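Local coordinates for malate dehydrogenase (Naegleria fowleri, PDB 6UM4), which probably catalyses the reversible oxidation of malate to oxaloacetate with a nicotinamide adenine dinucleotide cofactor, at residues E190-M195 / K411-N416; A200-Q205 / M231-N236; N279-Q284 / V404-E409; P225-A230 / I245-R250; Y176-G181 / L218-A223. All coordinates share one frame; numbering follows the deposited sequence.

Contacts 5, 4 and 2 belong to the Rossmann part of the chain. Contact 5 pairs two strands. Contact 4, its centre about 8 Å away, lays the next helix on the strand beside them, and contact 2, about 12 Å from both, packs that helix against its neighbour. Helix 394-414 serves contacts 1 and 3, whose centres are about 13 Å apart, and so ties the C-terminal part to the Rossmann helices. Contact 3 meets contact 4 through Asn227 OD1 and His280 N, 3.0 Å apart. His280 ND1 also bonds Asp252, consistent with the histidine-aspartate pair of the malate dehydrogenase family active site; contacts 3 and 4 thus border that region.

Contact 1: E190-M195 / K411-N416; sequences ERADVM and KKIVEN
Ala192 faces Ile413 with their CA atoms 6.7 Å apart, and Met195 faces Val414 at 6.5 Å, a spacing that brings the first turn of helix 191-212 close to the last part of helix 394-414. This is helix-helix packing between the Rossmann part of the chain and the C-terminal alpha/beta part, and no hydrogen bond crosses it. Ile413 does most of the work with its two ends. Its CG2 branch, set opposite the backbone N by chi1 of -74°, presses on Met195 CB at 4.0 Å and also meets Ala192, whose small side chain leaves room for a branched partner. Its other end, CD1, lies 4.0 Å from Arg191 NH1; the two side chains cross nearly at right angles, and the guanidinium is met obliquely by the methyl.

Met195 offers chiefly its root. The chain bends at chi2 (-110°) and takes the sulfur away to Pro225, so that CB is left to meet Val414 CG1 at 3.6 Å. Val414, compact and apolar, also packs on Thr228, Met231 and Ile232 of helix 226-235. Its CG1 methyl settles against the backbone of the neighbouring helix, 3.4 Å from Met195 O.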
# COMPACT_ATOMS: atom_id res chain seq x y z
N GLU A 190 29.86 -15.79 -0.27
CA GLU A 190 30.54 -14.72 -0.99
C GLU A 190 29.61 -14.22 -2.09
O GLU A 190 28.49 -14.71 -2.26
CB GLU A 190 31.87 -15.21 -1.55
CG GLU A 190 32.91 -15.47 -0.49
CD GLU A 190 34.21 -15.94 -1.09
OE1 GLU A 190 34.34 -17.17 -1.32
OE2 GLU A 190 35.09 -15.09 -1.35
N ARG A 191 30.08 -13.23 -2.86
CA ARG A 191 29.24 -12.71 -3.94
C ARG A 191 28.86 -13.82 -4.91
O ARG A 191 27.71 -13.87 -5.38
CB ARG A 191 29.95 -11.58 -4.68
CG ARG A 191 29.26 -11.24 -6.00
CD ARG A 191 29.94 -10.10 -6.75
NE ARG A 191 29.45 -10.00 -8.13
CZ ARG A 191 30.14 -10.39 -9.20
NH1 ARG A 191 31.37 -10.89 -9.05
NH2 ARG A 191 29.62 -10.27 -10.41
N ALA A 192 29.79 -14.72 -5.21
CA ALA A 192 29.50 -15.81 -6.14
C ALA A 192 28.46 -16.76 -5.57
O ALA A 192 27.60 -17.27 -6.30
CB ALA A 192 30.79 -16.57 -6.47
N ASP A 193 28.52 -17.02 -4.26
CA ASP A 193 27.55 -17.88 -3.61
C ASP A 193 26.16 -17.28 -3.66
O ASP A 193 25.16 -18.00 -3.79
CB ASP A 193 27.99 -18.12 -2.17
CG ASP A 193 29.08 -19.14 -2.07
OD1 ASP A 193 29.07 -20.10 -2.87
OD2 ASP A 193 30.00 -18.94 -1.25
N VAL A 194 26.07 -15.95 -3.54
CA VAL A 194 24.79 -15.27 -3.64
C VAL A 194 24.19 -15.51 -5.02
O VAL A 194 22.98 -15.72 -5.17
CB VAL A 194 24.94 -13.77 -3.35
CG1 VAL A 194 23.67 -13.01 -3.73
CG2 VAL A 194 25.30 -13.54 -1.89
N MET A 195 25.03 -15.45 -6.06
CA MET A 195 24.54 -15.70 -7.41
C MET A 195 24.14 -17.16 -7.60
O MET A 195 23.07 -17.44 -8.17
CB MET A 195 25.60 -15.30 -8.43
CG MET A 195 26.11 -13.92 -8.16
SD MET A 195 25.54 -12.80 -9.43
CE MET A 195 25.98 -11.23 -8.68
N LYS A 411 26.56 -14.15 -15.57
CA LYS A 411 26.10 -15.34 -16.28
C LYS A 411 27.13 -16.46 -16.21
O LYS A 411 26.78 -17.61 -15.91
CB LYS A 411 25.78 -14.99 -17.73
CG LYS A 411 25.37 -16.17 -18.57
CD LYS A 411 24.77 -15.70 -19.88
CE LYS A 411 24.55 -16.86 -20.83
NZ LYS A 411 23.09 -17.19 -20.84
N LYS A 412 28.41 -16.13 -16.41
CA LYS A 412 29.45 -17.15 -16.33
C LYS A 412 29.50 -17.79 -14.95
O LYS A 412 29.77 -18.99 -14.84
CB LYS A 412 30.81 -16.56 -16.68
N ILE A 413 29.22 -17.02 -13.90
CA ILE A 413 29.28 -17.58 -12.56
C ILE A 413 28.18 -18.61 -12.35
O ILE A 413 28.41 -19.66 -11.73
CB ILE A 413 29.21 -16.46 -11.51
CG1 ILE A 413 30.54 -15.72 -11.48
CG2 ILE A 413 28.78 -17.02 -10.15
CD1 ILE A 413 30.53 -14.49 -10.62
N VAL A 414 26.98 -18.38 -12.89
CA VAL A 414 25.86 -19.28 -12.66
C VAL A 414 25.62 -20.21 -13.84
O VAL A 414 24.58 -20.88 -13.88
CB VAL A 414 24.58 -18.52 -12.31
CG1 VAL A 414 24.81 -17.65 -11.10
CG2 VAL A 414 24.08 -17.68 -13.51
N GLU A 415 26.56 -20.30 -14.79
CA GLU A 415 26.33 -21.02 -16.04
C GLU A 415 25.91 -22.48 -15.84
O GLU A 415 25.26 -23.05 -16.72
CB GLU A 415 27.57 -20.97 -16.92
CG GLU A 415 28.73 -21.81 -16.38
CD GLU A 415 30.06 -21.45 -17.02
OE1 GLU A 415 30.07 -20.66 -18.00
OE2 GLU A 415 31.11 -21.95 -16.54
N ASN A 416 26.26 -23.09 -14.71
CA ASN A 416 25.94 -24.49 -14.50
C ASN A 416 24.47 -24.74 -14.17
O ASN A 416 24.05 -25.90 -14.11
CB ASN A 416 26.82 -25.08 -13.40
CG ASN A 416 28.26 -25.20 -13.83
OD1 ASN A 416 28.56 -25.39 -15.01
ND2 ASN A 416 29.17 -25.08 -12.87

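Contact 2: A200-Q205 / M231-N236; sequences AIFKAQ and MITSAN
Phe202 and Thr233 meet because both first torsions turn the group beside its own backbone N: Phe202 CG by chi1 of -74°, Thr233 OG1 in the same way. The hydroxyl oxygen thereby comes 3.4 Å from Phe202 CD1, obliquely to the ring. Its polar need is met within its own helix, where OG1 bonds to Asn229 O, so a hydroxyl packed against an aromatic carbon still has a polar partner. Lys203 turns CG opposite its backbone N (chi1 166°) and runs out fully extended, its aliphatic length crossing the Asn236 amide. Lys203 CG is 3.4 Å from Asn236 OD1 and nearly as close to the amide carbon and nitrogen, so the methylene rests on the flat of the group while the charged end travels onward.

That amide is held steady. Asn236 ND2 donates to Ile232 O at 2.7 Å, with the acceptor in the amide plane, and Asn236 N reaches the same carbonyl oxygen from its opposite face; ND2 also bonds Leu417 O. An asparagine suits the place just past the helix, since it can fold back on the last turn. Between the two pairs, Ile232 CG2 reaches in to Lys203 N at 3.5 Å.

The backbones are close: the CA atoms of Phe202 and Thr233 stand 5.1 Å apart, and Phe202 O receives a CA-H...O contact from Thr233 CA. Segments 200-205 and 231-235 have axes 7.5 Å apart and cross at -35°; the helices they belong to, 191-212 and 226-235, pack as neighbours on one face of a Rossmann sheet.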
# COMPACT_ATOMS: atom_id res chain seq x y z
N ALA A 200 19.98 -21.41 -8.08
CA ALA A 200 19.37 -22.69 -7.74
C ALA A 200 17.90 -22.51 -7.37
O ALA A 200 17.06 -23.36 -7.69
CB ALA A 200 20.14 -23.37 -6.61
N ILE A 201 17.57 -21.42 -6.67
CA ILE A 201 16.18 -21.14 -6.34
C ILE A 201 15.37 -20.88 -7.62
O ILE A 201 14.25 -21.37 -7.77
CB ILE A 201 16.07 -19.94 -5.38
CG1 ILE A 201 16.60 -20.29 -3.98
CG2 ILE A 201 14.66 -19.39 -5.30
CD1 ILE A 201 16.74 -19.07 -3.10
N PHE A 202 15.91 -20.08 -8.53
CA PHE A 202 15.14 -19.71 -9.71
C PHE A 202 15.19 -20.77 -10.80
O PHE A 202 14.31 -20.80 -11.66
CB PHE A 202 15.58 -18.33 -10.21
CG PHE A 202 15.07 -17.23 -9.33
CD1 PHE A 202 13.79 -16.71 -9.53
CD2 PHE A 202 15.80 -16.80 -8.25
CE1 PHE A 202 13.29 -15.74 -8.70
CE2 PHE A 202 15.30 -15.84 -7.41
CZ PHE A 202 14.04 -15.31 -7.63
N LYS A 203 16.18 -21.66 -10.77
CA LYS A 203 16.09 -22.84 -11.62
C LYS A 203 14.89 -23.67 -11.22
O LYS A 203 14.08 -24.08 -12.07
CB LYS A 203 17.38 -23.65 -11.52
CG LYS A 203 17.26 -25.05 -12.09
CD LYS A 203 18.53 -25.85 -11.85
CE LYS A 203 18.51 -27.17 -12.61
NZ LYS A 203 19.48 -28.11 -12.00
N ALA A 204 14.73 -23.89 -9.92
CA ALA A 204 13.60 -24.67 -9.41
C ALA A 204 12.28 -23.99 -9.71
O ALA A 204 11.29 -24.66 -10.03
CB ALA A 204 13.76 -24.88 -7.90
N GLN A 205 12.23 -22.66 -9.63
CA GLN A 205 10.95 -21.99 -9.86
C GLN A 205 10.62 -21.90 -11.34
O GLN A 205 9.45 -22.03 -11.72
CB GLN A 205 10.95 -20.61 -9.19
CG GLN A 205 11.02 -20.73 -7.68
CD GLN A 205 10.83 -19.41 -6.95
OE1 GLN A 205 10.71 -18.36 -7.57
NE2 GLN A 205 10.80 -19.47 -5.63
N MET A 231 17.13 -14.63 -16.02
CA MET A 231 17.76 -15.44 -17.05
C MET A 231 17.76 -16.92 -16.68
O MET A 231 17.55 -17.78 -17.53
CB MET A 231 19.18 -14.96 -17.27
CG MET A 231 19.87 -15.71 -18.41
SD MET A 231 21.60 -15.84 -18.01
CE MET A 231 21.50 -16.93 -16.61
N ILE A 232 18.09 -17.23 -15.42
CA ILE A 232 18.05 -18.62 -14.97
C ILE A 232 16.63 -19.17 -15.01
O ILE A 232 16.40 -20.34 -15.37
CB ILE A 232 18.66 -18.75 -13.56
CG1 ILE A 232 20.16 -18.52 -13.61
CG2 ILE A 232 18.38 -20.15 -13.00
CD1 ILE A 232 20.90 -19.58 -14.40
N THR A 233 15.65 -18.37 -14.59
CA THR A 233 14.26 -18.81 -14.63
C THR A 233 13.88 -19.21 -16.05
O THR A 233 13.34 -20.30 -16.28
CB THR A 233 13.33 -17.70 -14.15
OG1 THR A 233 13.73 -17.27 -12.84
CG2 THR A 233 11.89 -18.20 -14.11
N SER A 234 14.16 -18.33 -17.01
CA SER A 234 13.80 -18.56 -18.40
C SER A 234 14.55 -19.74 -18.98
O SER A 234 13.97 -20.53 -19.74
CB SER A 234 14.09 -17.29 -19.21
OG SER A 234 13.74 -17.44 -20.57
N ALA A 235 15.84 -19.89 -18.65
CA ALA A 235 16.62 -20.99 -19.19
C ALA A 235 16.06 -22.34 -18.77
O ALA A 235 16.27 -23.34 -19.46
CB ALA A 235 18.07 -20.90 -18.73
N ASN A 236 15.36 -22.37 -17.64
CA ASN A 236 14.78 -23.59 -17.10
C ASN A 236 13.28 -23.65 -17.32
O ASN A 236 12.58 -24.42 -16.66
CB ASN A 236 15.11 -23.71 -15.62
CG ASN A 236 16.59 -23.96 -15.38
OD1 ASN A 236 17.05 -25.10 -15.47
ND2 ASN A 236 17.35 -22.89 -15.14

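Contact 3: N279-Q284 / V404-E409; sequences NHSATQ and VKELIE
Glu406 points its carboxylate straight at the 279-284 loop, and three side chains converge on one oxygen, OE1, each from a different direction. Ser281 OG comes in on the syn lone pair, the side of the other carboxylate oxygen, at 2.6 Å. Asn279 ND2 approaches from above the plane, 57° out of it, at 2.8 Å, its amide turned 86° from the carboxylate. Thr283 OG1 bonds from the opposite face at 2.7 Å. The glutamate can reach so far because its chain is extended, with CG opposite the backbone N (chi1 -177°). Three donors on OE1 would be expected to keep the carboxylate ionised. The Thr283 methyl lies over the same face as its hydroxyl, with CG2 3.3 Å from Glu406 OE2.

The loop is shaped for this. Ser281 to Gln284 form a type I beta turn, and within it Ser281 OG also accepts from Thr283 N at 3.2 Å, an ST turn. One hydroxyl thus gives to the carboxylate and takes from the backbone. Gln284 closes the turn, its N and NE2 reaching Ser281 O from opposite faces. The arrangement joins the bend between strands 271-277 and 285-287 to helix 394-414 of the C-terminal alpha/beta part.

Both outer donors have second partners on that helix: Asn279 ND2 bonds Glu410 OE2, and Thr283 OG1 bonds Ser403 OG. At the other end of the Asn279 amide, OD1 lies 3.3 Å from Leu407 CD2, and this leucine also packs on Asn227.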
# COMPACT_ATOMS: atom_id res chain seq x y z
N ASN A 279 22.16 -3.74 -15.90
CA ASN A 279 21.90 -4.60 -14.76
C ASN A 279 21.17 -3.83 -13.66
O ASN A 279 21.43 -2.64 -13.44
CB ASN A 279 23.24 -5.12 -14.24
CG ASN A 279 23.12 -6.35 -13.40
OD1 ASN A 279 22.04 -6.91 -13.29
ND2 ASN A 279 24.23 -6.79 -12.81
N HIS A 280 20.28 -4.52 -12.94
CA HIS A 280 19.68 -3.92 -11.74
C HIS A 280 20.75 -3.94 -10.65
O HIS A 280 20.78 -4.80 -9.76
CB HIS A 280 18.42 -4.68 -11.32
CG HIS A 280 17.81 -4.20 -10.04
ND1 HIS A 280 17.45 -2.89 -9.82
CD2 HIS A 280 17.50 -4.87 -8.90
CE1 HIS A 280 16.94 -2.77 -8.61
NE2 HIS A 280 16.96 -3.96 -8.03
N SER A 281 21.66 -2.97 -10.72
CA SER A 281 22.82 -2.95 -9.83
C SER A 281 23.47 -1.58 -9.94
O SER A 281 23.00 -0.70 -10.68
CB SER A 281 23.82 -4.04 -10.20
OG SER A 281 24.55 -3.63 -11.34
N ALA A 282 24.58 -1.41 -9.23
CA ALA A 282 25.28 -0.13 -9.27
C ALA A 282 25.94 0.15 -10.61
O ALA A 282 26.38 1.28 -10.82
CB ALA A 282 26.32 -0.07 -8.16
N THR A 283 26.02 -0.82 -11.53
CA THR A 283 26.56 -0.54 -12.86
C THR A 283 25.49 -0.08 -13.83
O THR A 283 25.79 0.15 -15.01
CB THR A 283 27.25 -1.77 -13.46
OG1 THR A 283 26.26 -2.71 -13.90
CG2 THR A 283 28.18 -2.42 -12.43
N GLN A 284 24.25 0.04 -13.38
CA GLN A 284 23.18 0.49 -14.25
C GLN A 284 23.55 1.82 -14.88
O GLN A 284 24.34 2.60 -14.34
CB GLN A 284 21.88 0.63 -13.46
CG GLN A 284 21.93 1.79 -12.49
CD GLN A 284 20.71 1.85 -11.62
OE1 GLN A 284 19.73 2.51 -11.97
NE2 GLN A 284 20.78 1.23 -10.44
N VAL A 404 26.84 -4.35 -19.28
CA VAL A 404 26.83 -5.61 -20.02
C VAL A 404 27.97 -6.51 -19.55
O VAL A 404 27.77 -7.70 -19.29
CB VAL A 404 26.91 -5.32 -21.53
CG1 VAL A 404 27.32 -6.57 -22.30
CG2 VAL A 404 25.57 -4.81 -22.01
N LYS A 405 29.15 -5.93 -19.34
CA LYS A 405 30.27 -6.68 -18.81
C LYS A 405 29.92 -7.34 -17.49
O LYS A 405 30.29 -8.50 -17.24
CB LYS A 405 31.48 -5.76 -18.67
CG LYS A 405 32.77 -6.44 -18.26
CD LYS A 405 33.91 -5.42 -18.27
CE LYS A 405 35.25 -6.09 -17.99
NZ LYS A 405 35.30 -6.64 -16.61
N GLU A 406 29.23 -6.63 -16.61
CA GLU A 406 28.87 -7.22 -15.33
C GLU A 406 27.86 -8.34 -15.52
O GLU A 406 27.95 -9.39 -14.88
CB GLU A 406 28.31 -6.17 -14.40
CG GLU A 406 27.99 -6.72 -13.05
CD GLU A 406 27.39 -5.67 -12.15
OE1 GLU A 406 26.37 -5.06 -12.54
OE2 GLU A 406 27.96 -5.46 -11.07
N LEU A 407 26.88 -8.13 -16.40
CA LEU A 407 25.89 -9.15 -16.67
C LEU A 407 26.54 -10.41 -17.24
O LEU A 407 26.19 -11.53 -16.87
CB LEU A 407 24.84 -8.61 -17.64
CG LEU A 407 23.83 -7.61 -17.07
CD1 LEU A 407 23.10 -6.86 -18.19
CD2 LEU A 407 22.81 -8.35 -16.19
N ILE A 408 27.51 -10.24 -18.13
CA ILE A 408 28.20 -11.41 -18.67
C ILE A 408 28.96 -12.14 -17.57
O ILE A 408 28.96 -13.38 -17.52
CB ILE A 408 29.12 -11.00 -19.85
CG1 ILE A 408 28.25 -10.59 -21.04
CG2 ILE A 408 30.02 -12.17 -20.23
CD1 ILE A 408 28.99 -9.96 -22.17
N GLU A 409 29.61 -11.39 -16.68
CA GLU A 409 30.34 -12.04 -15.59
C GLU A 409 29.38 -12.78 -14.67
O GLU A 409 29.67 -13.90 -14.23
CB GLU A 409 31.16 -11.01 -14.80

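Contact 4: P225-A230 / I245-R250; sequences PANTNA and ITAMTR
Ala226 and Ala230 pack on Ala247 in a buried helix-on-strand contact inside one beta-alpha-beta unit of the Rossmann fold: helix 226-235, after strand 218-221, lies against strand 245-247, the next strand of the parallel sheet. The 226-230 segment of the helix runs back nearly antiparallel to strand 245-247, at 165°, as a beta-alpha-beta crossover requires, the two axes 7.2 Å apart. Such closeness calls for small residues. Ala247 CB sits between the two alanines one helical turn apart, 3.8 Å from Ala226 CB and 3.9 Å from Ala230 CB. Asn227 and Ala247 accordingly have CA atoms only 5.3 Å apart.

Larger groups take the flanks. Ile245 turns its branch CG2 to the helix and meets Ala230 CB at 4.3 Å, packing beside the alanine, while it also packs on Val219 and Ile221 of the adjoining strand. Asn227 is polar yet buried, and its amide nitrogen finds partners outside the pair: ND2 bonds Trp371 O and Gly278 O. The helix is begun by Pro225, which follows a cis peptide bond and stands at the N-cap position; its carbonyl oxygen receives Asn229 N at 2.7 Å. No hydrogen bond links helix and strand, so the fit is one of methyl groups on methyl groups and backbone; Ala247 CB also lies 3.6 Å from Ala226 C.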
# COMPACT_ATOMS: atom_id res chain seq x y z
N PRO A 225 20.11 -11.41 -7.50
CA PRO A 225 20.39 -10.51 -8.63
C PRO A 225 19.35 -10.66 -9.74
O PRO A 225 19.23 -11.72 -10.39
CB PRO A 225 21.79 -10.96 -9.09
CG PRO A 225 21.81 -12.44 -8.76
CD PRO A 225 21.03 -12.56 -7.46
N ALA A 226 18.57 -9.58 -9.93
CA ALA A 226 17.32 -9.68 -10.70
C ALA A 226 17.56 -10.19 -12.11
O ALA A 226 17.06 -11.26 -12.47
CB ALA A 226 16.63 -8.32 -10.73
N ASN A 227 18.37 -9.48 -12.90
CA ASN A 227 18.57 -9.84 -14.31
C ASN A 227 19.00 -11.29 -14.44
O ASN A 227 18.49 -12.03 -15.29
CB ASN A 227 19.63 -8.95 -14.97
CG ASN A 227 19.26 -7.49 -14.95
OD1 ASN A 227 18.82 -6.98 -13.92
ND2 ASN A 227 19.43 -6.81 -16.09
N THR A 228 19.98 -11.69 -13.63
CA THR A 228 20.50 -13.04 -13.70
C THR A 228 19.48 -14.06 -13.20
O THR A 228 19.35 -15.15 -13.77
CB THR A 228 21.78 -13.11 -12.87
OG1 THR A 228 22.71 -12.14 -13.40
CG2 THR A 228 22.41 -14.49 -12.96
N ASN A 229 18.75 -13.74 -12.13
CA ASN A 229 17.69 -14.65 -11.69
C ASN A 229 16.67 -14.88 -12.80
O ASN A 229 16.26 -16.02 -13.04
CB ASN A 229 17.01 -14.09 -10.44
CG ASN A 229 17.84 -14.27 -9.18
OD1 ASN A 229 18.76 -15.09 -9.13
ND2 ASN A 229 17.53 -13.47 -8.16
N ALA A 230 16.28 -13.80 -13.49
CA ALA A 230 15.31 -13.94 -14.58
C ALA A 230 15.86 -14.82 -15.69
O ALA A 230 15.14 -15.67 -16.25
CB ALA A 230 14.97 -12.55 -15.13
N ILE A 245 9.16 -13.30 -19.28
CA ILE A 245 9.85 -13.29 -18.00
C ILE A 245 10.78 -12.08 -17.99
O ILE A 245 11.74 -12.04 -18.77
CB ILE A 245 10.66 -14.58 -17.77
CG1 ILE A 245 9.75 -15.81 -17.90
CG2 ILE A 245 11.38 -14.54 -16.43
CD1 ILE A 245 10.50 -17.12 -17.69
N THR A 246 10.53 -11.12 -17.10
CA THR A 246 11.39 -9.94 -17.02
C THR A 246 11.88 -9.74 -15.59
O THR A 246 11.36 -10.31 -14.63
CB THR A 246 10.66 -8.69 -17.50
OG1 THR A 246 9.50 -8.47 -16.69
CG2 THR A 246 10.22 -8.85 -18.94
N ALA A 247 12.89 -8.89 -15.46
CA ALA A 247 13.42 -8.49 -14.17
C ALA A 247 13.12 -7.01 -13.96
O ALA A 247 12.97 -6.25 -14.93
CB ALA A 247 14.92 -8.79 -14.09
N MET A 248 13.00 -6.58 -12.70
CA MET A 248 12.49 -5.25 -12.40
C MET A 248 13.60 -4.21 -12.27
O MET A 248 14.41 -4.26 -11.34
CB MET A 248 11.68 -5.24 -11.11
CG MET A 248 10.90 -3.95 -11.01
SD MET A 248 9.80 -3.87 -9.60
CE MET A 248 11.03 -3.69 -8.29
N THR A 249 13.61 -3.23 -13.17
CA THR A 249 14.41 -2.01 -13.02
C THR A 249 13.52 -0.78 -12.87
O THR A 249 14.01 0.36 -12.94
CB THR A 249 15.34 -1.83 -14.20
OG1 THR A 249 14.57 -1.92 -15.41
CG2 THR A 249 16.38 -2.93 -14.20
N ARG A 250 12.21 -1.01 -12.70
CA ARG A 250 11.26 0.09 -12.66
C ARG A 250 11.53 1.00 -11.48
O ARG A 250 11.20 2.18 -11.53
CB ARG A 250 9.84 -0.47 -12.59
CG ARG A 250 8.72 0.57 -12.64
CD ARG A 250 8.96 1.54 -13.79
NE ARG A 250 7.84 2.46 -13.94
CZ ARG A 250 6.74 2.21 -14.64
NH1 ARG A 250 6.61 1.05 -15.29
NH2 ARG A 250 5.77 3.12 -14.68

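Contact 5: Y176-G181 / L218-A223; sequences YAILLG and LVLIVA
Strands 176-179 and 218-221 are neighbouring parallel strands of the Rossmann sheet, joined through helix 191-212 as a beta-alpha-beta unit; Tyr176 pairs with Leu218, Ala177 with Val219, Ile178 with Leu220 and Leu179 with Ile221. Their directions differ by only 9°. The ladder starts with Ala177 N to Leu218 O at 2.9 Å, then Leu220 N to Ala177 O, almost straight at 2.8 Å, and Leu179 N to Leu220 O, also 2.8 Å. At the C-terminal end Leu179 O takes two donors, Val222 N at 2.9 Å and Ala223 N at 3.1 Å; this forked bond marks where both chains leave the sheet. In Rossmann dehydrogenases that edge is where the dinucleotide binds, and it probably does so here.

Apolar residues, with beta-branched ones among them, suit strands buried on both faces. On one face, Leu218 lies alongside Tyr176 and points the same way, its CD1 reaching the ring edge at Tyr176 CE1, 3.9 Å. On the other, Leu179 CD1 leans across onto Val219 CG1 at 3.7 Å, while Ala177 is small enough to leave it space. Past the strand ends Leu180 CD2 lies against Val222 CB at 3.6 Å.

The face of Tyr176 and Leu220 is covered by helix 332-348 through His342, Met343 and Val347. The face of Leu179 and Val219 is covered by helix 191-212, from which Phe202, Gln205 and Leu209 reach in. Strand 98-102 hydrogen-bonds to the side of 176-179 turned from 218-221, and strand 245-247 to the side of 218-221 turned from 176-179.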
# COMPACT_ATOMS: atom_id res chain seq x y z
N TYR A 176 0.02 -14.90 -13.65
CA TYR A 176 1.02 -13.93 -13.30
C TYR A 176 1.84 -14.47 -12.14
O TYR A 176 1.32 -15.17 -11.27
CB TYR A 176 0.37 -12.60 -12.89
CG TYR A 176 -0.50 -12.01 -13.96
CD1 TYR A 176 0.06 -11.38 -15.07
CD2 TYR A 176 -1.86 -12.10 -13.90
CE1 TYR A 176 -0.74 -10.83 -16.07
CE2 TYR A 176 -2.68 -11.56 -14.89
CZ TYR A 176 -2.11 -10.93 -15.97
OH TYR A 176 -2.93 -10.41 -16.95
N ALA A 177 3.12 -14.14 -12.13
CA ALA A 177 3.96 -14.48 -10.98
C ALA A 177 4.89 -13.31 -10.70
O ALA A 177 5.57 -12.81 -11.60
CB ALA A 177 4.73 -15.78 -11.21
N ILE A 178 4.93 -12.90 -9.44
CA ILE A 178 5.84 -11.86 -8.97
C ILE A 178 6.78 -12.51 -7.97
O ILE A 178 6.34 -13.02 -6.94
CB ILE A 178 5.09 -10.66 -8.34
CG1 ILE A 178 4.19 -10.01 -9.40
CG2 ILE A 178 6.08 -9.62 -7.80
CD1 ILE A 178 3.31 -8.93 -8.86
N LEU A 179 8.07 -12.54 -8.30
CA LEU A 179 9.03 -13.33 -7.55
C LEU A 179 9.84 -12.41 -6.67
O LEU A 179 10.83 -11.82 -7.11
CB LEU A 179 9.91 -14.13 -8.51
CG LEU A 179 9.03 -15.01 -9.39
CD1 LEU A 179 9.83 -16.00 -10.21
CD2 LEU A 179 7.99 -15.73 -8.49
N LEU A 180 9.41 -12.29 -5.40
CA LEU A 180 10.09 -11.48 -4.39
C LEU A 180 11.07 -12.31 -3.59
O LEU A 180 12.06 -11.77 -3.09
CB LEU A 180 9.07 -10.86 -3.43
CG LEU A 180 7.90 -10.09 -4.05
CD1 LEU A 180 6.89 -9.66 -2.97
CD2 LEU A 180 8.42 -8.87 -4.79
N GLY A 181 10.80 -13.60 -3.47
CA GLY A 181 11.58 -14.44 -2.59
C GLY A 181 12.92 -14.83 -3.19
O GLY A 181 13.07 -15.06 -4.39
N LEU A 218 2.90 -14.26 -17.26
CA LEU A 218 3.91 -13.21 -17.20
C LEU A 218 4.59 -13.29 -15.85
O LEU A 218 3.90 -13.39 -14.82
CB LEU A 218 3.31 -11.82 -17.45
CG LEU A 218 2.52 -11.66 -18.75
CD1 LEU A 218 1.95 -10.25 -18.86
CD2 LEU A 218 3.39 -12.00 -20.00
N VAL A 219 5.92 -13.30 -15.86
CA VAL A 219 6.73 -13.50 -14.66
C VAL A 219 7.60 -12.27 -14.44
O VAL A 219 8.39 -11.89 -15.33
CB VAL A 219 7.62 -14.75 -14.77
CG1 VAL A 219 8.37 -14.97 -13.48
CG2 VAL A 219 6.81 -15.99 -15.12
N LEU A 220 7.50 -11.67 -13.25
CA LEU A 220 8.32 -10.53 -12.87
C LEU A 220 9.26 -10.97 -11.77
O LEU A 220 8.82 -11.49 -10.74
CB LEU A 220 7.44 -9.35 -12.41
CG LEU A 220 8.22 -8.20 -11.78
CD1 LEU A 220 9.24 -7.63 -12.77
CD2 LEU A 220 7.28 -7.13 -11.26
N ILE A 221 10.56 -10.78 -11.98
CA ILE A 221 11.57 -11.11 -10.98
C ILE A 221 11.97 -9.83 -10.27
O ILE A 221 12.42 -8.87 -10.90
CB ILE A 221 12.80 -11.79 -11.60
CG1 ILE A 221 12.56 -13.28 -11.87
CG2 ILE A 221 13.99 -11.65 -10.65
CD1 ILE A 221 11.72 -13.58 -13.10
N VAL A 222 11.80 -9.81 -8.94
CA VAL A 222 12.22 -8.70 -8.10
C VAL A 222 13.47 -9.05 -7.30
O VAL A 222 14.35 -8.21 -7.13
CB VAL A 222 11.07 -8.25 -7.15
CG1 VAL A 222 11.56 -7.20 -6.17
CG2 VAL A 222 9.90 -7.70 -7.95
N ALA A 223 13.55 -10.28 -6.80
CA ALA A 223 14.66 -10.69 -5.96
C ALA A 223 15.99 -10.56 -6.71
O ALA A 223 16.08 -10.86 -7.90
CB ALA A 223 14.48 -12.13 -5.51